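Local coordinates for protein D-glycero-D-manno-heptose 1-phosphate kinase (Bacteroides thetaiotaomicron, PDB 3K85) that probably transfers a phosphate group from ATP to a sugar substrate such as D-glycero-D-manno-heptose 1-phosphate, as a kinase of the GHMP family, at residues P9-L14 and Q161-F166; S198-F203 and R317-L322; L244-L247 and E253-R256. All coordinates share one frame; numbering follows the deposited sequence.

Contact 1 of 3, residues P9-L14 and Q161-F166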
ATOM      1  N   PRO A   9       1.303  -0.169  18.067  1.00 24.35           N
ATOM      2  CA  PRO A   9       2.165  -1.336  17.904  1.00 24.77           C
ATOM      3  C   PRO A   9       3.650  -1.012  17.794  1.00 25.23           C
ATOM      4  O   PRO A   9       4.040   0.106  17.458  1.00 26.15           O
ATOM      5  CB  PRO A   9       1.621  -1.975  16.630  1.00 23.60           C
ATOM      6  CG  PRO A   9       1.301  -0.771  15.796  1.00 22.57           C
ATOM      7  CD  PRO A   9       0.637   0.179  16.796  1.00 24.73           C
ATOM      8  N   LEU A  10       4.473  -2.009  18.096  1.00 28.44           N
ATOM      9  CA  LEU A  10       5.917  -1.875  18.005  1.00 31.53           C
ATOM     10  C   LEU A  10       6.193  -2.320  16.583  1.00 32.26           C
ATOM     11  O   LEU A  10       5.266  -2.676  15.864  1.00 32.75           O
ATOM     12  CB  LEU A  10       6.617  -2.794  19.011  1.00 32.86           C
ATOM     13  CG  LEU A  10       6.359  -2.509  20.499  1.00 35.98           C
ATOM     14  CD1 LEU A  10       6.892  -3.666  21.325  1.00 36.62           C
ATOM     15  CD2 LEU A  10       7.025  -1.201  20.925  1.00 36.32           C
ATOM     16  N   ARG A  11       7.448  -2.317  16.167  1.00 34.41           N
ATOM     17  CA  ARG A  11       7.740  -2.690  14.799  1.00 34.69           C
ATOM     18  C   ARG A  11       9.041  -3.435  14.622  1.00 32.92           C
ATOM     19  O   ARG A  11       9.885  -3.448  15.501  1.00 33.29           O
ATOM     20  CB  ARG A  11       7.758  -1.426  13.941  1.00 37.63           C
ATOM     21  CG  ARG A  11       8.798  -0.398  14.378  1.00 40.90           C
ATOM     22  CD  ARG A  11      10.197  -0.840  13.972  1.00 44.36           C
ATOM     23  NE  ARG A  11      11.244   0.057  14.449  1.00 45.76           N
ATOM     24  CZ  ARG A  11      12.333  -0.362  15.086  1.00 47.79           C
ATOM     25  NH1 ARG A  11      12.499  -1.656  15.320  1.00 46.80           N
ATOM     26  NH2 ARG A  11      13.259   0.503  15.475  1.00 47.61           N
ATOM     27  N   LEU A  12       9.182  -4.053  13.459  1.00 33.85           N
ATOM     28  CA  LEU A  12      10.378  -4.787  13.094  1.00 33.62           C
ATOM     29  C   LEU A  12      11.026  -3.967  11.996  1.00 36.84           C
ATOM     30  O   LEU A  12      10.348  -3.529  11.061  1.00 35.94           O
ATOM     31  CB  LEU A  12      10.016  -6.153  12.531  1.00 32.41           C
ATOM     32  CG  LEU A  12      10.404  -7.391  13.324  1.00 32.46           C
ATOM     33  CD1 LEU A  12      10.243  -7.151  14.816  1.00 30.96           C
ATOM     34  CD2 LEU A  12       9.521  -8.540  12.857  1.00 32.97           C
ATOM     35  N   GLY A  13      12.333  -3.748  12.118  1.00 38.36           N
ATOM     36  CA  GLY A  13      13.050  -2.998  11.106  1.00 38.71           C
ATOM     37  C   GLY A  13      13.468  -4.000  10.055  1.00 38.44           C
ATOM     38  O   GLY A  13      14.469  -4.699  10.216  1.00 40.98           O
ATOM     39  N   LEU A  14      12.706  -4.086   8.975  1.00 35.25           N
ATOM     40  CA  LEU A  14      13.030  -5.044   7.937  1.00 33.47           C
ATOM     41  C   LEU A  14      14.259  -4.657   7.135  1.00 32.82           C
ATOM     42  O   LEU A  14      15.085  -5.515   6.835  1.00 34.31           O
ATOM     43  CB  LEU A  14      11.822  -5.258   7.021  1.00 29.80           C
ATOM     44  CG  LEU A  14      10.618  -5.826   7.789  1.00 30.09           C
ATOM     45  CD1 LEU A  14       9.429  -5.989   6.880  1.00 28.13           C
ATOM     46  CD2 LEU A  14      11.005  -7.161   8.403  1.00 30.10           C
ATOM     47  N   GLN A 161       8.643   6.561  15.034  1.00 29.48           N
ATOM     48  CA  GLN A 161       7.438   7.355  15.242  1.00 30.02           C
ATOM     49  C   GLN A 161       6.393   7.105  14.152  1.00 28.68           C
ATOM     50  O   GLN A 161       5.203   6.939  14.434  1.00 27.09           O
ATOM     51  CB  GLN A 161       7.766   8.854  15.291  1.00 30.74           C
ATOM     52  CG  GLN A 161       8.479   9.316  16.562  1.00 30.19           C
ATOM     53  CD  GLN A 161       9.979   9.067  16.537  1.00 28.34           C
ATOM     54  OE1 GLN A 161      10.498   8.349  15.686  1.00 24.96           O
ATOM     55  NE2 GLN A 161      10.684   9.670  17.488  1.00 33.74           N
ATOM     56  N   TYR A 162       6.848   7.067  12.906  1.00 27.28           N
ATOM     57  CA  TYR A 162       5.942   6.877  11.781  1.00 25.76           C
ATOM     58  C   TYR A 162       5.334   5.482  11.722  1.00 24.71           C
ATOM     59  O   TYR A 162       4.153   5.329  11.383  1.00 21.83           O
ATOM     60  CB  TYR A 162       6.669   7.205  10.471  1.00 25.44           C
ATOM     61  CG  TYR A 162       6.876   8.689  10.261  1.00 22.87           C
ATOM     62  CD1 TYR A 162       5.925   9.451   9.586  1.00 24.21           C
ATOM     63  CD2 TYR A 162       7.980   9.345  10.806  1.00 23.44           C
ATOM     64  CE1 TYR A 162       6.058  10.834   9.464  1.00 24.02           C
ATOM     65  CE2 TYR A 162       8.121  10.739  10.692  1.00 24.57           C
ATOM     66  CZ  TYR A 162       7.155  11.472  10.025  1.00 26.12           C
ATOM     67  OH  TYR A 162       7.241  12.850   9.960  1.00 28.15           O
ATOM     68  N   ALA A 163       6.129   4.463  12.046  1.00 23.14           N
ATOM     69  CA  ALA A 163       5.620   3.099  12.021  1.00 21.99           C
ATOM     70  C   ALA A 163       4.470   2.979  13.026  1.00 21.98           C
ATOM     71  O   ALA A 163       3.388   2.485  12.705  1.00 20.79           O
ATOM     72  CB  ALA A 163       6.727   2.116  12.357  1.00 22.08           C
ATOM     73  N   ALA A 164       4.690   3.475  14.236  1.00 19.42           N
ATOM     74  CA  ALA A 164       3.672   3.388  15.270  1.00 18.44           C
ATOM     75  C   ALA A 164       2.351   4.044  14.891  1.00 19.12           C
ATOM     76  O   ALA A 164       1.283   3.470  15.121  1.00 19.24           O
ATOM     77  CB  ALA A 164       4.199   3.993  16.569  1.00 16.20           C
ATOM     78  N   ALA A 165       2.416   5.241  14.314  1.00 19.43           N
ATOM     79  CA  ALA A 165       1.205   5.966  13.942  1.00 21.53           C
ATOM     80  C   ALA A 165       0.511   5.469  12.674  1.00 22.44           C
ATOM     81  O   ALA A 165      -0.720   5.534  12.571  1.00 22.70           O
ATOM     82  CB  ALA A 165       1.515   7.474  13.813  1.00 20.35           C
ATOM     83  N   PHE A 166       1.295   4.980  11.715  1.00 24.21           N
ATOM     84  CA  PHE A 166       0.747   4.499  10.447  1.00 23.88           C
ATOM     85  C   PHE A 166       0.299   3.042  10.433  1.00 23.10           C
ATOM     86  O   PHE A 166      -0.800   2.756   9.963  1.00 23.42           O
ATOM     87  CB  PHE A 166       1.745   4.766   9.318  1.00 21.05           C
ATOM     88  CG  PHE A 166       1.786   6.210   8.892  1.00 24.88           C
ATOM     89  CD1 PHE A 166       1.052   6.650   7.784  1.00 23.51           C
ATOM     90  CD2 PHE A 166       2.530   7.144   9.620  1.00 22.31           C
ATOM     91  CE1 PHE A 166       1.063   7.999   7.406  1.00 23.96           C
ATOM     92  CE2 PHE A 166       2.548   8.491   9.252  1.00 22.78           C
ATOM     93  CZ  PHE A 166       1.811   8.923   8.140  1.00 23.93           C
TER
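The aliphatic root of R11 lies alongside the methyl group of A163, with CG of R11 3.8 Å from CB of A163 and CB of R11 at 4.0 Å from the same carbon. CG of R11 is held between its backbone N and carbonyl carbon (chi1 60°), which lays it against the helix, and the bend at chi2 (75°) then turns the chain along the helix instead of into it. The guanidinium group finds its partners beyond this pair: NH2 forms a salt bridge with D160, next to the helix segment, and NH1 donates to the carbonyl of G112 in the glycine-rich loop. The R11-D160 pair probably corresponds to the arginine and aspartate of the galactokinase active site, so a place near the substrate site is plausible here.

Two residues earlier in the strand, P9 meets A164, and on each side the partner is a backbone oxygen. CD of the P9 ring rests 3.7 Å from O of A164, while CB of A164 comes within 4.0 Å of O of P9. The latter oxygen is hydrogen-bonded to T118, so it is satisfied within the buried layer. The small alanines let helix 159-166 sit close to strand 4-15, which pairs with strands 30-37 and 39-47, while A164 also packs on T118 and V121 of helix 115-131.

Contact 2 of 3, residues S198-F203 and R317-L322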
ATOM      1  N   SER A 198       8.177 -17.964   8.496  1.00 32.76           N
ATOM      2  CA  SER A 198       9.584 -17.987   8.117  1.00 31.94           C
ATOM      3  C   SER A 198      10.435 -17.136   9.061  1.00 32.67           C
ATOM      4  O   SER A 198      11.624 -16.946   8.816  1.00 32.44           O
ATOM      5  CB  SER A 198       9.762 -17.447   6.694  1.00 31.84           C
ATOM      6  OG  SER A 198       9.119 -18.254   5.729  1.00 33.72           O
HETATM    7  N   MSE A 199       9.850 -16.622  10.136  1.00 34.89           N
HETATM    8  CA  MSE A 199      10.631 -15.779  11.041  1.00 39.13           C
HETATM    9  C   MSE A 199      10.609 -16.097  12.522  1.00 38.51           C
HETATM   10  O   MSE A 199       9.596 -16.512  13.085  1.00 36.33           O
HETATM   11  CB  MSE A 199      10.241 -14.314  10.865  1.00 43.94           C
HETATM   12  CG  MSE A 199      10.814 -13.673   9.629  1.00 52.98           C
HETATM   13 SE   MSE A 199      10.086 -11.907   9.341  1.00 68.11          SE
HETATM   14  CE  MSE A 199      10.383 -11.158  11.112  1.00 61.28           C
ATOM     15  N   VAL A 200      11.754 -15.869  13.150  1.00 40.45           N
ATOM     16  CA  VAL A 200      11.911 -16.100  14.572  1.00 41.81           C
ATOM     17  C   VAL A 200      12.467 -14.831  15.232  1.00 43.72           C
ATOM     18  O   VAL A 200      13.468 -14.270  14.780  1.00 43.49           O
ATOM     19  CB  VAL A 200      12.876 -17.279  14.834  1.00 41.77           C
ATOM     20  CG1 VAL A 200      12.831 -17.675  16.306  1.00 41.69           C
ATOM     21  CG2 VAL A 200      12.504 -18.456  13.955  1.00 41.95           C
ATOM     22  N   LEU A 201      11.791 -14.376  16.281  1.00 46.04           N
ATOM     23  CA  LEU A 201      12.198 -13.199  17.040  1.00 48.90           C
ATOM     24  C   LEU A 201      12.858 -13.688  18.320  1.00 52.54           C
ATOM     25  O   LEU A 201      12.198 -14.292  19.166  1.00 53.81           O
ATOM     26  CB  LEU A 201      10.981 -12.355  17.398  1.00 47.94           C
ATOM     27  CG  LEU A 201      10.685 -11.124  16.548  1.00 49.08           C
ATOM     28  CD1 LEU A 201      10.794  -9.891  17.431  1.00 50.57           C
ATOM     29  CD2 LEU A 201      11.647 -11.041  15.370  1.00 47.72           C
ATOM     30  N   TYR A 202      14.149 -13.422  18.476  1.00 55.71           N
ATOM     31  CA  TYR A 202      14.859 -13.880  19.666  1.00 59.59           C
ATOM     32  C   TYR A 202      15.661 -12.811  20.410  1.00 60.95           C
ATOM     33  O   TYR A 202      16.562 -12.183  19.851  1.00 60.11           O
ATOM     34  CB  TYR A 202      15.784 -15.042  19.290  1.00 60.47           C
ATOM     35  CG  TYR A 202      16.589 -15.580  20.446  1.00 62.47           C
ATOM     36  CD1 TYR A 202      15.959 -16.109  21.573  1.00 62.78           C
ATOM     37  CD2 TYR A 202      17.986 -15.547  20.422  1.00 64.17           C
ATOM     38  CE1 TYR A 202      16.700 -16.591  22.655  1.00 63.66           C
ATOM     39  CE2 TYR A 202      18.740 -16.026  21.498  1.00 64.08           C
ATOM     40  CZ  TYR A 202      18.090 -16.545  22.611  1.00 64.44           C
ATOM     41  OH  TYR A 202      18.828 -17.001  23.680  1.00 63.50           O
ATOM     42  N   PHE A 203      15.324 -12.616  21.682  1.00 63.50           N
ATOM     43  CA  PHE A 203      16.019 -11.647  22.521  1.00 67.06           C
ATOM     44  C   PHE A 203      17.057 -12.397  23.351  1.00 68.63           C
ATOM     45  O   PHE A 203      16.994 -13.620  23.471  1.00 69.68           O
ATOM     46  CB  PHE A 203      15.041 -10.944  23.461  1.00 67.91           C
ATOM     47  CG  PHE A 203      13.993 -10.130  22.759  1.00 69.32           C
ATOM     48  CD1 PHE A 203      12.980 -10.745  22.030  1.00 70.05           C
ATOM     49  CD2 PHE A 203      13.991  -8.743  22.867  1.00 70.15           C
ATOM     50  CE1 PHE A 203      11.976  -9.992  21.423  1.00 69.97           C
ATOM     51  CE2 PHE A 203      12.992  -7.980  22.263  1.00 70.18           C
ATOM     52  CZ  PHE A 203      11.983  -8.608  21.541  1.00 70.41           C
ATOM     53  N   ARG A 317      13.148 -24.231  18.933  1.00 46.63           N
ATOM     54  CA  ARG A 317      13.442 -25.105  20.068  1.00 48.85           C
ATOM     55  C   ARG A 317      14.884 -24.986  20.554  1.00 50.24           C
ATOM     56  O   ARG A 317      15.143 -24.941  21.759  1.00 49.45           O
ATOM     57  CB  ARG A 317      13.140 -26.564  19.715  1.00 48.13           C
ATOM     58  CG  ARG A 317      11.687 -26.944  19.921  1.00 48.00           C
ATOM     59  CD  ARG A 317      11.426 -28.379  19.508  1.00 49.39           C
ATOM     60  NE  ARG A 317      10.102 -28.834  19.925  1.00 49.21           N
ATOM     61  CZ  ARG A 317       9.636 -30.060  19.715  1.00 48.26           C
ATOM     62  NH1 ARG A 317      10.389 -30.955  19.088  1.00 50.31           N
ATOM     63  NH2 ARG A 317       8.421 -30.391  20.128  1.00 48.58           N
ATOM     64  N   ALA A 318      15.814 -24.933  19.607  1.00 51.34           N
ATOM     65  CA  ALA A 318      17.228 -24.823  19.921  1.00 51.48           C
ATOM     66  C   ALA A 318      17.524 -23.523  20.652  1.00 53.10           C
ATOM     67  O   ALA A 318      18.136 -23.539  21.721  1.00 53.04           O
ATOM     68  CB  ALA A 318      18.043 -24.905  18.647  1.00 50.85           C
ATOM     69  N   LEU A 319      17.085 -22.402  20.081  1.00 54.18           N
ATOM     70  CA  LEU A 319      17.320 -21.098  20.693  1.00 56.21           C
ATOM     71  C   LEU A 319      16.733 -20.979  22.102  1.00 59.01           C
ATOM     72  O   LEU A 319      17.385 -20.439  22.999  1.00 58.60           O
ATOM     73  CB  LEU A 319      16.767 -19.970  19.807  1.00 53.78           C
ATOM     74  CG  LEU A 319      17.463 -19.692  18.466  1.00 53.48           C
ATOM     75  CD1 LEU A 319      16.755 -18.555  17.744  1.00 50.91           C
ATOM     76  CD2 LEU A 319      18.926 -19.338  18.695  1.00 52.21           C
ATOM     77  N   ASN A 320      15.512 -21.476  22.302  1.00 61.78           N
ATOM     78  CA  ASN A 320      14.886 -21.400  23.623  1.00 65.55           C
ATOM     79  C   ASN A 320      15.696 -22.190  24.642  1.00 66.93           C
ATOM     80  O   ASN A 320      15.554 -21.995  25.852  1.00 67.14           O
ATOM     81  CB  ASN A 320      13.446 -21.921  23.588  1.00 67.40           C
ATOM     82  CG  ASN A 320      12.467 -20.905  23.020  1.00 69.14           C
ATOM     83  OD1 ASN A 320      12.489 -20.604  21.831  1.00 72.08           O
ATOM     84  ND2 ASN A 320      11.606 -20.368  23.874  1.00 69.80           N
ATOM     85  N   ASN A 321      16.543 -23.090  24.146  1.00 68.27           N
ATOM     86  CA  ASN A 321      17.395 -23.886  25.017  1.00 70.40           C
ATOM     87  C   ASN A 321      18.617 -23.069  25.402  1.00 71.43           C
ATOM     88  O   ASN A 321      19.507 -23.556  26.098  1.00 72.39           O
ATOM     89  CB  ASN A 321      17.836 -25.185  24.333  1.00 70.97           C
ATOM     90  CG  ASN A 321      16.882 -26.339  24.602  1.00 71.23           C
ATOM     91  OD1 ASN A 321      16.422 -26.528  25.731  1.00 70.63           O
ATOM     92  ND2 ASN A 321      16.593 -27.124  23.568  1.00 71.70           N
ATOM     93  N   LEU A 322      18.656 -21.827  24.934  1.00 72.16           N
ATOM     94  CA  LEU A 322      19.750 -20.926  25.252  1.00 72.66           C
ATOM     95  C   LEU A 322      19.354 -20.118  26.478  1.00 73.24           C
ATOM     96  O   LEU A 322      18.309 -20.370  27.087  1.00 72.64           O
ATOM     97  CB  LEU A 322      20.051 -19.995  24.076  1.00 73.54           C
ATOM     98  CG  LEU A 322      21.117 -20.457  23.075  1.00 73.90           C
ATOM     99  CD1 LEU A 322      20.830 -21.878  22.613  1.00 73.93           C
ATOM    100  CD2 LEU A 322      21.146 -19.495  21.891  1.00 74.05           C
TER
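Y202 reaches from strand 199-202 across the end of helix 309-320, its ring turned so that one face lies under L319. CB of L319 stands 4.3 Å above the plane of the Y202 ring, over its centre, and CD2 of the leucine is on that face as well. The two side chains cross obliquely, and the other leucine branch bears on the root of the ring, CD1 of L319 being 4.0 Å from CB of Y202. This reach depends on Y202 holding CG anti to its backbone N (chi1 179°), which carries the ring out to L319 and puts OH beside L322.

L322 approaches differently, at about a right angle to Y202 and near the phenol oxygen: its CB is 3.3 Å from OH of Y202. That hydroxyl makes a weak hydrogen bond with N of G324, just beyond. The backbone O of L319 is taken up by the backbone N of L322 (2.7 Å), closing the turn that brings L322 to the phenol. A leucine in place of Y202 would probably leave G324 N without its weak partner and open a gap beside L322.

Two residues earlier in the strand, V200 adds a lighter apolar contact, CG1 of V200 lying 4.3 Å from CD1 of L319, and it also packs on V315 and V316. Y202 packs on I303 and L319 on F305, both of the adjoining strand 303-306. A helix laid on one face of an antiparallel sheet, as here, is consistent with the ferredoxin-like C-terminal domain of GHMP kinases.

Contact 3 of 3, residues L244-L247 and E253-R256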
ATOM      1  N   LEU A 244      10.973  -4.822  -3.053  1.00 33.20           N
ATOM      2  CA  LEU A 244      10.720  -5.574  -4.265  1.00 34.67           C
ATOM      3  C   LEU A 244      10.727  -7.099  -4.059  1.00 35.07           C
ATOM      4  O   LEU A 244      10.053  -7.829  -4.788  1.00 32.75           O
ATOM      5  CB  LEU A 244      11.732  -5.160  -5.333  1.00 37.42           C
ATOM      6  CG  LEU A 244      11.667  -5.888  -6.676  1.00 43.28           C
ATOM      7  CD1 LEU A 244      10.255  -5.803  -7.269  1.00 43.40           C
ATOM      8  CD2 LEU A 244      12.711  -5.282  -7.616  1.00 45.58           C
ATOM      9  N   ALA A 245      11.474  -7.580  -3.067  1.00 33.64           N
ATOM     10  CA  ALA A 245      11.523  -9.012  -2.796  1.00 32.66           C
ATOM     11  C   ALA A 245      10.254  -9.477  -2.079  1.00 33.10           C
ATOM     12  O   ALA A 245       9.629 -10.454  -2.483  1.00 32.64           O
ATOM     13  CB  ALA A 245      12.743  -9.343  -1.950  1.00 35.17           C
ATOM     14  N   LEU A 246       9.878  -8.773  -1.015  1.00 31.72           N
ATOM     15  CA  LEU A 246       8.691  -9.127  -0.243  1.00 32.33           C
ATOM     16  C   LEU A 246       7.350  -8.893  -0.942  1.00 33.32           C
ATOM     17  O   LEU A 246       6.355  -9.541  -0.601  1.00 33.31           O
ATOM     18  CB  LEU A 246       8.683  -8.383   1.088  1.00 31.90           C
ATOM     19  CG  LEU A 246       9.693  -8.846   2.132  1.00 31.90           C
ATOM     20  CD1 LEU A 246       9.427  -8.085   3.419  1.00 30.58           C
ATOM     21  CD2 LEU A 246       9.561 -10.348   2.368  1.00 29.89           C
ATOM     22  N   LEU A 247       7.306  -7.962  -1.891  1.00 33.26           N
ATOM     23  CA  LEU A 247       6.068  -7.700  -2.612  1.00 34.33           C
ATOM     24  C   LEU A 247       5.717  -8.886  -3.506  1.00 36.44           C
ATOM     25  O   LEU A 247       4.567  -9.044  -3.923  1.00 37.03           O
ATOM     26  CB  LEU A 247       6.194  -6.441  -3.469  1.00 35.16           C
ATOM     27  CG  LEU A 247       6.176  -5.098  -2.743  1.00 35.29           C
ATOM     28  CD1 LEU A 247       6.275  -3.974  -3.766  1.00 36.25           C
ATOM     29  CD2 LEU A 247       4.900  -4.973  -1.921  1.00 34.21           C
ATOM     30  N   GLU A 253      14.901 -14.552  -1.192  1.00 36.53           N
ATOM     31  CA  GLU A 253      15.667 -13.379  -1.573  1.00 36.19           C
ATOM     32  C   GLU A 253      15.808 -12.461  -0.364  1.00 36.22           C
ATOM     33  O   GLU A 253      16.831 -11.800  -0.193  1.00 37.35           O
ATOM     34  CB  GLU A 253      14.979 -12.634  -2.715  1.00 36.39           C
ATOM     35  CG  GLU A 253      15.709 -11.367  -3.151  1.00 38.49           C
ATOM     36  CD  GLU A 253      17.120 -11.631  -3.681  1.00 41.37           C
ATOM     37  OE1 GLU A 253      17.802 -10.648  -4.062  1.00 39.88           O
ATOM     38  OE2 GLU A 253      17.543 -12.811  -3.719  1.00 40.46           O
ATOM     39  N   PHE A 254      14.781 -12.430   0.482  1.00 34.50           N
ATOM     40  CA  PHE A 254      14.824 -11.591   1.672  1.00 33.20           C
ATOM     41  C   PHE A 254      15.922 -12.115   2.594  1.00 32.79           C
ATOM     42  O   PHE A 254      16.672 -11.347   3.202  1.00 31.19           O
ATOM     43  CB  PHE A 254      13.464 -11.599   2.389  1.00 30.72           C
ATOM     44  CG  PHE A 254      13.455 -10.845   3.693  1.00 30.10           C
ATOM     45  CD1 PHE A 254      13.992  -9.561   3.780  1.00 30.40           C
ATOM     46  CD2 PHE A 254      12.911 -11.422   4.836  1.00 29.62           C
ATOM     47  CE1 PHE A 254      13.985  -8.864   4.988  1.00 29.38           C
ATOM     48  CE2 PHE A 254      12.895 -10.739   6.047  1.00 27.91           C
ATOM     49  CZ  PHE A 254      13.432  -9.458   6.127  1.00 31.49           C
ATOM     50  N   ALA A 255      16.015 -13.434   2.687  1.00 33.91           N
ATOM     51  CA  ALA A 255      17.028 -14.062   3.524  1.00 35.83           C
ATOM     52  C   ALA A 255      18.421 -13.680   2.999  1.00 34.48           C
ATOM     53  O   ALA A 255      19.303 -13.282   3.759  1.00 33.54           O
ATOM     54  CB  ALA A 255      16.842 -15.594   3.510  1.00 34.59           C
ATOM     55  N   ARG A 256      18.607 -13.789   1.693  1.00 35.66           N
ATOM     56  CA  ARG A 256      19.889 -13.449   1.102  1.00 38.72           C
ATOM     57  C   ARG A 256      20.286 -12.015   1.468  1.00 39.86           C
ATOM     58  O   ARG A 256      21.385 -11.773   1.965  1.00 38.37           O
ATOM     59  CB  ARG A 256      19.823 -13.592  -0.418  1.00 40.02           C
ATOM     60  CG  ARG A 256      21.185 -13.539  -1.090  1.00 42.92           C
ATOM     61  CD  ARG A 256      21.066 -13.455  -2.614  1.00 45.32           C
ATOM     62  NE  ARG A 256      20.501 -12.178  -3.042  1.00 46.18           N
ATOM     63  CZ  ARG A 256      21.010 -10.994  -2.709  1.00 47.74           C
ATOM     64  NH1 ARG A 256      22.097 -10.926  -1.943  1.00 49.78           N
ATOM     65  NH2 ARG A 256      20.437  -9.876  -3.139  1.00 47.04           N
TER
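A245 and L246 of helix 230-246 make apolar contacts with E253 and F254 of helix 251-264. The methyl CB of A245 faces the base of E253, 3.8 Å from CG of E253. L246 works through one branch: its CD2 is 4.1 Å from CB of F254 and equally far from CG of F254, meeting the ring obliquely as the two side chains cross. In F254, a chi1 of 175° swings the ring away from the backbone N and sends it inward, where it packs with L195, L14, M304 and V306; L246 touches L195 and L14 too.

The polar interactions stay within the second helix. A bend at chi2 of E253 (62°) leads the carboxylate away from A245 and towards R256, one turn on. R256 grips it side-on with two nitrogens, one to each oxygen: NH2 of R256 lies 2.9 Å from OE1 of E253, and NE of R256 lies 3.1 Å from OE2 of E253. Both bonds are somewhat bent, and both nitrogens come from above the carboxylate plane. The remaining nitrogen, NH1, forms a salt bridge with E260, so R256 links two acids along helix 251-264. At the start of that helix, the backbone N of E253 bonds to D250.

L244 packs on I181 and L247 on V182, both of the second subunit. The chemistry is therefore divided: between these segments the helical hairpin closes through apolar contacts, while the ion pair ties E253 to its own helix and probably limits the freedom of the glutamate that borders the seam.

How the contacts relate
All three contacts are largely buried, but contact 1 is the most central, its centre about 4 Å from that of the chain, against about 21 and 22 Å for the centres of contacts 2 and 3. Strand 4-15 connects them: beyond helix 159-166 it sends L12 to M199 and L201 of contact 2 and L14 to L246 and F254 of contact 3. Contacts 2 and 3 share no element and do not touch, although contact 3 is nested within the loop closed by contact 2. Chemistry differs too: alanines, backbone oxygens and the R11-D160 salt bridge at the centre, an aromatic face under leucine at the sheet, and in contact 3 an apolar seam with E253-R256 at its more exposed edge.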